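Local atomic coordinates of ribonucleoside-diphosphate reductase (Pseudomonas aeruginosa, PDB entry 5IM3), a protein that probably reduces ribonucleoside diphosphates to the deoxyribonucleotides needed for DNA synthesis and is under allosteric control by nucleotides bound at an N-terminal ATP cone and in the barrel domain. Residues A[44-49]-A[77-82]; A[378-383]-A[407-412]; A[667-672]-A[679-684]. All coordinates share one frame; numbering follows the deposited sequence.

How the contacts relate
Contact 1 comes first along the chain and joins helices 46-60 and 69-88 of the N-terminal ATP cone. Contacts 2 and 3 follow in the barrel domain, the one where strand 373-377 runs into helix 382-395 and meets the loop after strand 401-405, the other between helices 665-672 and 679-707. Contacts 1 and 2 lie on opposite sides of the chain's centre, their centres about 91 Å apart. Centre to centre, contact 3 is about 67 Å from contact 1 and about 46 Å from contact 2. Contact 1 lines one of two neighbouring dATP sites of the cone and contact 2 a dATP site shared with the second subunit, while contact 3 is remote from both.

Contact 1 of 3, residues A[44-49]-A[77-82]; sequences YTDDKI and RLTEQV. With DTP (2'-deoxyadenosine 5'-triphosphate), chain C.
Ile49 lies against Thr79 and Val82 where two helices of the N-terminal ATP cone, 46-60 and 69-88, come together behind a bound dATP. Its two branches divide the work. CG2 rests on the threonine, 3.6 Å from Thr79 OG1 and only slightly farther from the methyl. The other branch, with CG1 anti to the carbonyl carbon (chi1 -66°), sends CD1 to within 4.0 Å of Val82 CG1, and on the way Ile49 CG1 passes 3.7 Å from C2' of the nucleotide. One side chain thus touches both the second helix and the deoxyribose. At the margin, the carboxylate of Asp46 crosses the methyl of Thr79, with Asp46 CG 3.9 Å from Thr79 CG2.

The base is met on several sides. A face of the Tyr44 ring receives the C2 edge of the adenine, Tyr44 CD1 standing 3.3 Å from C2. Over a face of the base, Lys48 CB comes within 3.2 Å of N7. At the amino end, Thr45 N lies 2.9 Å from N6.

No hydrogen bond links the two segments; their polar atoms turn to neighbours. Thr79 OG1 bonds to Val75 O and Thr50 OG1. The Tyr44 hydroxyl is tied to helix 69-88 through Thr83, one residue beyond 77-82, whose OG1 is hydrogen-bonded to both Tyr44 OH and Asp46 OD1.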
loop_
_atom_site.group_PDB
_atom_site.type_symbol
_atom_site.label_atom_id
_atom_site.label_comp_id
_atom_site.label_asym_id
_atom_site.label_seq_id
_atom_site.Cartn_x
_atom_site.Cartn_y
_atom_site.Cartn_z
ATOM N N TYR A 44 -43.998 -46.020 3.537
ATOM C CA TYR A 44 -43.519 -45.176 2.450
ATOM C C TYR A 44 -43.394 -46.013 1.180
ATOM O O TYR A 44 -42.599 -46.957 1.125
ATOM C CB TYR A 44 -42.179 -44.543 2.826
ATOM C CG TYR A 44 -41.653 -43.540 1.823
ATOM C CD1 TYR A 44 -41.885 -42.178 1.983
ATOM C CD2 TYR A 44 -40.917 -43.953 0.720
ATOM C CE1 TYR A 44 -41.403 -41.258 1.067
ATOM C CE2 TYR A 44 -40.432 -43.041 -0.199
ATOM C CZ TYR A 44 -40.678 -41.697 -0.022
ATOM O OH TYR A 44 -40.196 -40.786 -0.934
ATOM N N THR A 45 -44.159 -45.643 0.154
ATOM C CA THR A 45 -44.277 -46.407 -1.082
ATOM C C THR A 45 -43.884 -45.491 -2.229
ATOM O O THR A 45 -44.543 -44.474 -2.470
ATOM C CB THR A 45 -45.701 -46.934 -1.297
ATOM O OG1 THR A 45 -46.151 -47.619 -0.123
ATOM C CG2 THR A 45 -45.741 -47.892 -2.484
ATOM N N ASP A 46 -42.805 -45.848 -2.926
ATOM C CA ASP A 46 -42.387 -45.078 -4.091
ATOM C C ASP A 46 -43.476 -45.037 -5.155
ATOM O O ASP A 46 -43.611 -44.036 -5.866
ATOM C CB ASP A 46 -41.107 -45.676 -4.674
ATOM C CG ASP A 46 -39.853 -45.029 -4.120
ATOM O OD1 ASP A 46 -39.953 -44.292 -3.118
ATOM O OD2 ASP A 46 -38.765 -45.264 -4.686
ATOM N N ASP A 47 -44.255 -46.115 -5.277
ATOM C CA ASP A 47 -45.272 -46.198 -6.320
ATOM C C ASP A 47 -46.216 -45.003 -6.280
ATOM O O ASP A 47 -46.566 -44.443 -7.325
ATOM C CB ASP A 47 -46.054 -47.505 -6.175
ATOM C CG ASP A 47 -47.111 -47.678 -7.249
ATOM O OD1 ASP A 47 -46.842 -47.313 -8.414
ATOM O OD2 ASP A 47 -48.210 -48.179 -6.926
ATOM N N LYS A 48 -46.643 -44.595 -5.082
ATOM C CA LYS A 48 -47.560 -43.463 -4.976
ATOM C C LYS A 48 -46.937 -42.194 -5.545
ATOM O O LYS A 48 -47.634 -41.373 -6.154
ATOM C CB LYS A 48 -47.976 -43.259 -3.517
ATOM C CG LYS A 48 -48.707 -44.449 -2.906
ATOM C CD LYS A 48 -50.020 -44.735 -3.623
ATOM C CE LYS A 48 -50.776 -45.880 -2.968
ATOM N NZ LYS A 48 -52.081 -46.148 -3.636
ATOM N N ILE A 49 -45.628 -42.016 -5.362
ATOM C CA ILE A 49 -44.942 -40.887 -5.982
ATOM C C ILE A 49 -44.845 -41.091 -7.488
ATOM O O ILE A 49 -45.115 -40.176 -8.275
ATOM C CB ILE A 49 -43.548 -40.691 -5.356
ATOM C CG1 ILE A 49 -43.685 -40.264 -3.894
ATOM C CG2 ILE A 49 -42.745 -39.657 -6.151
ATOM C CD1 ILE A 49 -42.368 -40.112 -3.158
ATOM N N ARG A 77 -36.492 -41.435 -12.317
ATOM C CA ARG A 77 -35.355 -40.606 -11.937
ATOM C C ARG A 77 -35.777 -39.528 -10.947
ATOM O O ARG A 77 -35.096 -39.297 -9.942
ATOM C CB ARG A 77 -34.724 -39.980 -13.181
ATOM C CG ARG A 77 -33.496 -39.127 -12.894
ATOM C CD ARG A 77 -32.938 -38.500 -14.164
ATOM N NE ARG A 77 -33.915 -37.639 -14.825
ATOM C CZ ARG A 77 -34.204 -36.399 -14.443
ATOM N NH1 ARG A 77 -33.598 -35.859 -13.393
ATOM N NH2 ARG A 77 -35.110 -35.695 -15.109
ATOM N N LEU A 78 -36.903 -38.865 -11.213
ATOM C CA LEU A 78 -37.414 -37.864 -10.283
ATOM C C LEU A 78 -37.822 -38.504 -8.962
ATOM O O LEU A 78 -37.551 -37.952 -7.889
ATOM C CB LEU A 78 -38.597 -37.127 -10.910
ATOM C CG LEU A 78 -38.326 -36.384 -12.219
ATOM C CD1 LEU A 78 -39.628 -35.853 -12.790
ATOM C CD2 LEU A 78 -37.335 -35.254 -12.010
ATOM N N THR A 79 -38.474 -39.668 -9.021
ATOM C CA THR A 79 -38.869 -40.359 -7.799
ATOM C C THR A 79 -37.658 -40.750 -6.965
ATOM O O THR A 79 -37.722 -40.732 -5.731
ATOM C CB THR A 79 -39.697 -41.601 -8.141
ATOM O OG1 THR A 79 -40.873 -41.210 -8.862
ATOM C CG2 THR A 79 -40.112 -42.346 -6.876
ATOM N N GLU A 80 -36.548 -41.103 -7.617
ATOM C CA GLU A 80 -35.364 -41.539 -6.886
ATOM C C GLU A 80 -34.740 -40.389 -6.106
ATOM O O GLU A 80 -34.433 -40.529 -4.916
ATOM C CB GLU A 80 -34.352 -42.151 -7.858
ATOM C CG GLU A 80 -32.964 -42.372 -7.270
ATOM C CD GLU A 80 -32.980 -43.253 -6.035
ATOM O OE1 GLU A 80 -33.988 -43.959 -5.815
ATOM O OE2 GLU A 80 -31.983 -43.238 -5.284
ATOM N N GLN A 81 -34.539 -39.241 -6.757
ATOM C CA GLN A 81 -33.919 -38.115 -6.068
ATOM C C GLN A 81 -34.841 -37.507 -5.020
ATOM O O GLN A 81 -34.361 -36.796 -4.131
ATOM C CB GLN A 81 -33.477 -37.050 -7.076
ATOM C CG GLN A 81 -34.582 -36.482 -7.946
ATOM C CD GLN A 81 -34.038 -35.645 -9.092
ATOM O OE1 GLN A 81 -32.973 -35.938 -9.638
ATOM N NE2 GLN A 81 -34.765 -34.597 -9.459
ATOM N N VAL A 82 -36.145 -37.776 -5.092
ATOM C CA VAL A 82 -37.041 -37.400 -4.002
ATOM C C VAL A 82 -36.864 -38.348 -2.824
ATOM O O VAL A 82 -36.591 -37.920 -1.696
ATOM C CB VAL A 82 -38.502 -37.374 -4.490
ATOM C CG1 VAL A 82 -39.476 -37.316 -3.305
ATOM C CG2 VAL A 82 -38.726 -36.188 -5.419
HETATM P PG DTP C . -55.668 -40.200 -1.826
HETATM O O1G DTP C . -55.661 -41.592 -2.334
HETATM O O2G DTP C . -55.296 -39.169 -2.907
HETATM O O3G DTP C . -57.005 -39.799 -1.235
HETATM P PB DTP C . -53.260 -39.086 -0.834
HETATM O O1B DTP C . -53.592 -37.741 -1.349
HETATM O O2B DTP C . -52.479 -39.018 0.466
HETATM O O3B DTP C . -54.573 -39.970 -0.693
HETATM P PA DTP C . -52.462 -39.493 -3.511
HETATM O O1A DTP C . -52.101 -40.664 -4.331
HETATM O O2A DTP C . -53.774 -38.813 -3.915
HETATM O O3A DTP C . -52.478 -39.875 -1.968
HETATM O "O5'" DTP C . -51.343 -38.422 -3.490
HETATM C "C5'" DTP C . -50.048 -38.917 -3.136
HETATM C "C4'" DTP C . -49.100 -37.792 -2.823
HETATM O "O4'" DTP C . -48.511 -38.019 -1.528
HETATM C "C3'" DTP C . -47.915 -37.727 -3.774
HETATM O "O3'" DTP C . -47.332 -36.424 -3.808
HETATM C "C2'" DTP C . -46.957 -38.744 -3.167
HETATM C "C1'" DTP C . -47.300 -38.751 -1.681
HETATM N N9 DTP C . -47.487 -40.087 -1.119
HETATM C C8 DTP C . -48.612 -40.867 -1.120
HETATM N N7 DTP C . -48.436 -42.064 -0.614
HETATM C C5 DTP C . -47.099 -42.071 -0.249
HETATM C C6 DTP C . -46.285 -43.053 0.344
HETATM N N6 DTP C . -46.690 -44.308 0.576
HETATM N N1 DTP C . -45.002 -42.722 0.613
HETATM C C2 DTP C . -44.573 -41.499 0.287
HETATM N N3 DTP C . -45.239 -40.508 -0.306
HETATM C C4 DTP C . -46.504 -40.856 -0.545
#

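Contact 2 of 3, residues A[378-383]-A[407-412]; sequences VPDDLS and TPVRAL. With DTP (2'-deoxyadenosine 5'-triphosphate), chain G.
Asp380, the centre of an inverse gamma turn, and Arg410 form a side-on salt bridge in the barrel domain, beneath a dATP bound at the subunit interface. Ionic and polar bonds come first. Arg410 NE and NH2 both donate to Asp380 OD2, each at 2.9 Å. That oxygen lies in the guanidinium plane, yet the carboxylate is turned 51° from it: NE meets the syn lone pair, whereas NH2 arrives from above the carboxylate. The other oxygen, Asp380 OD1, takes the backbone Arg410 N at 3.0 Å, so both oxygens hold the loop 407-412.

Apolar contact lies behind this, Val378 CG1 meeting Val409 CG2 at 4.0 Å. In a separate van der Waals contact the Val378 carbonyl points at the Pro408 ring, with Val378 O 3.3 Å from Pro408 CG.

The nucleotide, to which Lys397 and Val440 of the second subunit also bond, uses the same pair. A bend at chi3 (63°) curls the arginine under the sugar, where C5' of dATP lies 3.6 Å above the guanidinium centre. Arg410 NH2 also donates to the gamma-phosphate oxygen O3G, and the deoxyribose O3' gives its hydrogen to Asp380 OD1 at 2.7 Å.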
loop_
_atom_site.group_PDB
_atom_site.type_symbol
_atom_site.label_atom_id
_atom_site.label_comp_id
_atom_site.label_asym_id
_atom_site.label_seq_id
_atom_site.Cartn_x
_atom_site.Cartn_y
_atom_site.Cartn_z
ATOM N N VAL A 378 -9.726 33.537 27.604
ATOM C CA VAL A 378 -8.801 33.170 28.677
ATOM C C VAL A 378 -7.663 34.186 28.709
ATOM O O VAL A 378 -7.019 34.402 27.676
ATOM C CB VAL A 378 -8.251 31.746 28.489
ATOM C CG1 VAL A 378 -7.462 31.318 29.717
ATOM C CG2 VAL A 378 -9.378 30.766 28.223
ATOM N N PRO A 379 -7.390 34.822 29.846
ATOM C CA PRO A 379 -6.285 35.783 29.910
ATOM C C PRO A 379 -4.931 35.101 30.072
ATOM O O PRO A 379 -4.819 33.975 30.559
ATOM C CB PRO A 379 -6.625 36.627 31.145
ATOM C CG PRO A 379 -7.390 35.707 32.013
ATOM C CD PRO A 379 -8.177 34.812 31.091
ATOM N N ASP A 380 -3.889 35.825 29.658
ATOM C CA ASP A 380 -2.523 35.312 29.678
ATOM C C ASP A 380 -1.868 35.486 31.046
ATOM O O ASP A 380 -0.748 35.996 31.141
ATOM C CB ASP A 380 -1.683 36.011 28.602
ATOM C CG ASP A 380 -0.282 35.422 28.466
ATOM O OD1 ASP A 380 -0.136 34.190 28.598
ATOM O OD2 ASP A 380 0.672 36.196 28.230
ATOM N N ASP A 381 -2.549 35.071 32.112
ATOM C CA ASP A 381 -1.926 34.980 33.425
ATOM C C ASP A 381 -2.444 33.730 34.120
ATOM O O ASP A 381 -3.561 33.272 33.857
ATOM C CB ASP A 381 -2.175 36.249 34.280
ATOM C CG ASP A 381 -3.624 36.457 34.624
ATOM O OD1 ASP A 381 -4.349 37.070 33.816
ATOM O OD2 ASP A 381 -4.027 36.027 35.722
ATOM N N LEU A 382 -1.611 33.172 34.999
ATOM C CA LEU A 382 -1.913 31.871 35.590
ATOM C C LEU A 382 -3.172 31.916 36.445
ATOM O O LEU A 382 -3.963 30.965 36.445
ATOM C CB LEU A 382 -0.729 31.380 36.427
ATOM C CG LEU A 382 -0.770 29.889 36.790
ATOM C CD1 LEU A 382 -0.669 29.021 35.549
ATOM C CD2 LEU A 382 0.336 29.550 37.792
ATOM N N SER A 383 -3.367 32.999 37.197
ATOM C CA SER A 383 -4.572 33.125 38.010
ATOM C C SER A 383 -5.818 33.188 37.134
ATOM O O SER A 383 -6.816 32.512 37.409
ATOM C CB SER A 383 -4.469 34.361 38.899
ATOM O OG SER A 383 -5.586 34.464 39.764
ATOM N N THR A 407 -6.378 31.860 22.502
ATOM C CA THR A 407 -5.339 32.575 21.768
ATOM C C THR A 407 -4.468 33.471 22.642
ATOM O O THR A 407 -3.254 33.533 22.386
ATOM C CB THR A 407 -5.996 33.391 20.649
ATOM O OG1 THR A 407 -6.596 32.497 19.702
ATOM C CG2 THR A 407 -4.983 34.281 19.935
ATOM N N PRO A 408 -4.986 34.187 23.646
ATOM C CA PRO A 408 -4.123 35.130 24.383
ATOM C C PRO A 408 -2.995 34.469 25.161
ATOM O O PRO A 408 -2.033 35.160 25.522
ATOM C CB PRO A 408 -5.103 35.847 25.328
ATOM C CG PRO A 408 -6.453 35.643 24.723
ATOM C CD PRO A 408 -6.395 34.296 24.064
ATOM N N VAL A 409 -3.074 33.170 25.428
ATOM C CA VAL A 409 -2.120 32.501 26.308
ATOM C C VAL A 409 -0.828 32.230 25.542
ATOM O O VAL A 409 -0.851 31.657 24.448
ATOM C CB VAL A 409 -2.729 31.206 26.871
ATOM C CG1 VAL A 409 -1.718 30.440 27.712
ATOM C CG2 VAL A 409 -3.968 31.529 27.696
ATOM N N ARG A 410 0.302 32.620 26.132
ATOM C CA ARG A 410 1.581 32.611 25.428
ATOM C C ARG A 410 2.034 31.190 25.105
ATOM O O ARG A 410 1.725 30.231 25.816
ATOM C CB ARG A 410 2.645 33.334 26.251
ATOM C CG ARG A 410 2.946 32.712 27.602
ATOM C CD ARG A 410 3.855 33.618 28.423
ATOM N NE ARG A 410 3.210 34.893 28.726
ATOM C CZ ARG A 410 3.699 35.810 29.553
ATOM N NH1 ARG A 410 4.856 35.608 30.173
ATOM N NH2 ARG A 410 3.027 36.931 29.766
ATOM N N ALA A 411 2.798 31.072 24.021
ATOM C CA ALA A 411 3.079 29.791 23.397
ATOM C C ALA A 411 4.400 29.204 23.893
ATOM O O ALA A 411 5.132 29.814 24.675
ATOM C CB ALA A 411 3.101 29.946 21.877
ATOM N N LEU A 412 4.702 27.995 23.420
ATOM C CA LEU A 412 5.968 27.346 23.732
ATOM C C LEU A 412 7.128 28.287 23.442
ATOM O O LEU A 412 7.170 28.937 22.395
ATOM C CB LEU A 412 6.118 26.058 22.916
ATOM C CG LEU A 412 7.449 25.311 23.071
ATOM C CD1 LEU A 412 7.579 24.708 24.465
ATOM C CD2 LEU A 412 7.601 24.238 22.002
HETATM P PG DTP G . 4.253 38.637 33.102
HETATM O O1G DTP G . 5.379 37.724 32.751
HETATM O O2G DTP G . 4.591 40.115 32.904
HETATM O O3G DTP G . 2.990 38.334 32.296
HETATM P PB DTP G . 2.499 37.870 35.255
HETATM O O1B DTP G . 1.350 38.220 34.400
HETATM O O2B DTP G . 2.301 38.399 36.676
HETATM O O3B DTP G . 3.829 38.484 34.629
HETATM P PA DTP G . 1.589 35.208 35.039
HETATM O O1A DTP G . 0.436 35.997 34.642
HETATM O O2A DTP G . 1.240 34.468 36.309
HETATM O O3A DTP G . 2.710 36.293 35.331
HETATM O "O5'" DTP G . 1.958 34.191 33.892
HETATM C "C5'" DTP G . 2.011 34.585 32.505
HETATM C "C4'" DTP G . 1.994 33.357 31.628
HETATM O "O4'" DTP G . 2.996 32.425 32.089
HETATM C "C3'" DTP G . 0.670 32.592 31.589
HETATM O "O3'" DTP G . 0.390 32.152 30.260
HETATM C "C2'" DTP G . 0.919 31.405 32.510
HETATM C "C1'" DTP G . 2.411 31.163 32.362
HETATM N N9 DTP G . 3.044 30.624 33.557
HETATM C C8 DTP G . 3.436 31.341 34.656
HETATM N N7 DTP G . 3.929 30.608 35.625
HETATM C C5 DTP G . 3.868 29.317 35.123
HETATM C C6 DTP G . 4.252 28.073 35.658
HETATM N N6 DTP G . 4.796 27.921 36.868
HETATM N N1 DTP G . 4.066 26.977 34.891
HETATM C C2 DTP G . 3.534 27.125 33.675
HETATM N N3 DTP G . 3.129 28.243 33.066
HETATM C C4 DTP G . 3.326 29.312 33.850
#

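Contact 3 of 3, residues A[667-672]-A[679-684]; sequences DALYLQ and DAAIAF
The ring of Phe684 carries the amide of Gln672 on one face: NE2 stands 3.2 Å above the ring plane, over its centre. The amide does not lie flat there. Its plane is turned 77° from that of the ring, so it stands nearly upright with the nitrogen lowermost, and the two side chains cross at about a right angle. The aromatic carbon nearest to Gln672 NE2 is Phe684 CE1, at 3.3 Å, and OE1 keeps to the CD1 side of the ring. Ala668 CB and Leu669 CD2 reach the ring obliquely. Of these, Leu669 CD2 is the closer, 3.9 Å from Phe684 CD2, while Ala668 CB lies 4.2 Å from Phe684 CE2.

These residues join two consecutive helices of the barrel domain, 665-672 and 679-707, linked by a short non-helical connection and packed at an obtuse angle. The axes of the two short segments approach to 11.3 Å at 122°. Closest in the backbone are Leu669 and Ala681, and there Leu669 CD2 meets Ala681 CB at 3.8 Å. With its CG anti to the backbone N (chi1 172°), Phe684 reaches across to the first helix. Phe665, at the start of that helix, also meets the ring, and Tyr676 of the connection touches Leu669.

What fixes the amide is a bond within its own helix. Gln672 NE2 donates to Ala668 O at 3.2 Å, nearly straight, the carbonyl being met from above its plane and the acceptor lying in the amide plane. The nitrogen is thus held by a backbone oxygen one turn back while it sits over the aromatic face. No hydrogen bond crosses between the segments, so the helices are joined by apolar contact and by this polar group resting on the pi cloud, whose electron-rich face would probably favour the second N-H of the amide, in the manner of an N-H-pi contact.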
loop_
_atom_site.group_PDB
_atom_site.type_symbol
_atom_site.label_atom_id
_atom_site.label_comp_id
_atom_site.label_asym_id
_atom_site.label_seq_id
_atom_site.Cartn_x
_atom_site.Cartn_y
_atom_site.Cartn_z
ATOM N N ASP A 667 -37.590 19.802 4.965
ATOM C CA ASP A 667 -38.998 19.456 4.813
ATOM C C ASP A 667 -39.775 20.572 4.124
ATOM O O ASP A 667 -40.720 20.299 3.377
ATOM C CB ASP A 667 -39.607 19.140 6.177
ATOM C CG ASP A 667 -39.071 17.849 6.770
ATOM O OD1 ASP A 667 -38.189 17.225 6.141
ATOM O OD2 ASP A 667 -39.522 17.462 7.869
ATOM N N ALA A 668 -39.391 21.829 4.352
ATOM C CA ALA A 668 -40.031 22.927 3.636
ATOM C C ALA A 668 -39.730 22.858 2.144
ATOM O O ALA A 668 -40.579 23.210 1.320
ATOM C CB ALA A 668 -39.581 24.269 4.215
ATOM N N LEU A 669 -38.520 22.417 1.779
ATOM C CA LEU A 669 -38.200 22.212 0.369
ATOM C C LEU A 669 -39.095 21.140 -0.244
ATOM O O LEU A 669 -39.595 21.305 -1.363
ATOM C CB LEU A 669 -36.728 21.823 0.210
ATOM C CG LEU A 669 -35.661 22.878 0.501
ATOM C CD1 LEU A 669 -34.278 22.251 0.415
ATOM C CD2 LEU A 669 -35.765 24.055 -0.452
ATOM N N TYR A 670 -39.304 20.033 0.472
ATOM C CA TYR A 670 -40.186 18.982 -0.025
ATOM C C TYR A 670 -41.560 19.539 -0.371
ATOM O O TYR A 670 -42.116 19.242 -1.435
ATOM C CB TYR A 670 -40.321 17.866 1.015
ATOM C CG TYR A 670 -39.065 17.056 1.276
ATOM C CD1 TYR A 670 -38.099 16.880 0.291
ATOM C CD2 TYR A 670 -38.855 16.456 2.511
ATOM C CE1 TYR A 670 -36.957 16.135 0.532
ATOM C CE2 TYR A 670 -37.717 15.712 2.763
ATOM C CZ TYR A 670 -36.772 15.552 1.771
ATOM O OH TYR A 670 -35.642 14.809 2.018
ATOM N N LEU A 671 -42.131 20.348 0.526
ATOM C CA LEU A 671 -43.477 20.868 0.305
ATOM C C LEU A 671 -43.561 21.755 -0.926
ATOM O O LEU A 671 -44.652 21.925 -1.478
ATOM C CB LEU A 671 -43.946 21.644 1.536
ATOM C CG LEU A 671 -44.175 20.812 2.799
ATOM C CD1 LEU A 671 -44.592 21.702 3.960
ATOM C CD2 LEU A 671 -45.223 19.732 2.553
ATOM N N GLN A 672 -42.444 22.328 -1.361
ATOM C CA GLN A 672 -42.388 23.098 -2.592
ATOM C C GLN A 672 -41.860 22.277 -3.762
ATOM O O GLN A 672 -41.790 22.788 -4.883
ATOM C CB GLN A 672 -41.517 24.343 -2.387
ATOM C CG GLN A 672 -41.955 25.209 -1.210
ATOM C CD GLN A 672 -40.989 26.338 -0.923
ATOM O OE1 GLN A 672 -41.050 27.394 -1.549
ATOM N NE2 GLN A 672 -40.086 26.119 0.030
ATOM N N ASP A 679 -30.921 25.865 -8.131
ATOM C CA ASP A 679 -31.002 27.308 -7.951
ATOM C C ASP A 679 -32.269 27.701 -7.203
ATOM O O ASP A 679 -32.296 28.739 -6.530
ATOM C CB ASP A 679 -30.945 28.011 -9.310
ATOM C CG ASP A 679 -29.588 27.882 -9.978
ATOM O OD1 ASP A 679 -28.767 27.067 -9.506
ATOM O OD2 ASP A 679 -29.345 28.590 -10.979
ATOM N N ALA A 680 -33.319 26.881 -7.296
ATOM C CA ALA A 680 -34.579 27.206 -6.638
ATOM C C ALA A 680 -34.484 27.052 -5.124
ATOM O O ALA A 680 -35.154 27.786 -4.389
ATOM C CB ALA A 680 -35.701 26.327 -7.192
ATOM N N ALA A 681 -33.671 26.111 -4.638
ATOM C CA ALA A 681 -33.468 25.985 -3.197
ATOM C C ALA A 681 -32.591 27.111 -2.669
ATOM O O ALA A 681 -32.839 27.649 -1.581
ATOM C CB ALA A 681 -32.843 24.631 -2.866
ATOM N N ILE A 682 -31.551 27.471 -3.419
ATOM C CA ILE A 682 -30.707 28.597 -3.039
ATOM C C ILE A 682 -31.533 29.875 -2.974
ATOM O O ILE A 682 -31.326 30.724 -2.097
ATOM C CB ILE A 682 -29.530 28.719 -4.026
ATOM C CG1 ILE A 682 -28.523 27.595 -3.763
ATOM C CG2 ILE A 682 -28.868 30.086 -3.925
ATOM C CD1 ILE A 682 -27.348 27.572 -4.722
ATOM N N ALA A 683 -32.483 30.030 -3.897
ATOM C CA ALA A 683 -33.349 31.203 -3.889
ATOM C C ALA A 683 -34.264 31.204 -2.671
ATOM O O ALA A 683 -34.438 32.236 -2.011
ATOM C CB ALA A 683 -34.168 31.254 -5.178
ATOM N N PHE A 684 -34.869 30.054 -2.359
ATOM C CA PHE A 684 -35.741 29.976 -1.191
ATOM C C PHE A 684 -34.966 30.221 0.099
ATOM O O PHE A 684 -35.480 30.850 1.031
ATOM C CB PHE A 684 -36.443 28.620 -1.144
ATOM C CG PHE A 684 -37.210 28.387 0.124
ATOM C CD1 PHE A 684 -38.368 29.101 0.389
ATOM C CD2 PHE A 684 -36.772 27.459 1.053
ATOM C CE1 PHE A 684 -39.075 28.894 1.561
ATOM C CE2 PHE A 684 -37.475 27.245 2.226
ATOM C CZ PHE A 684 -38.626 27.965 2.481
#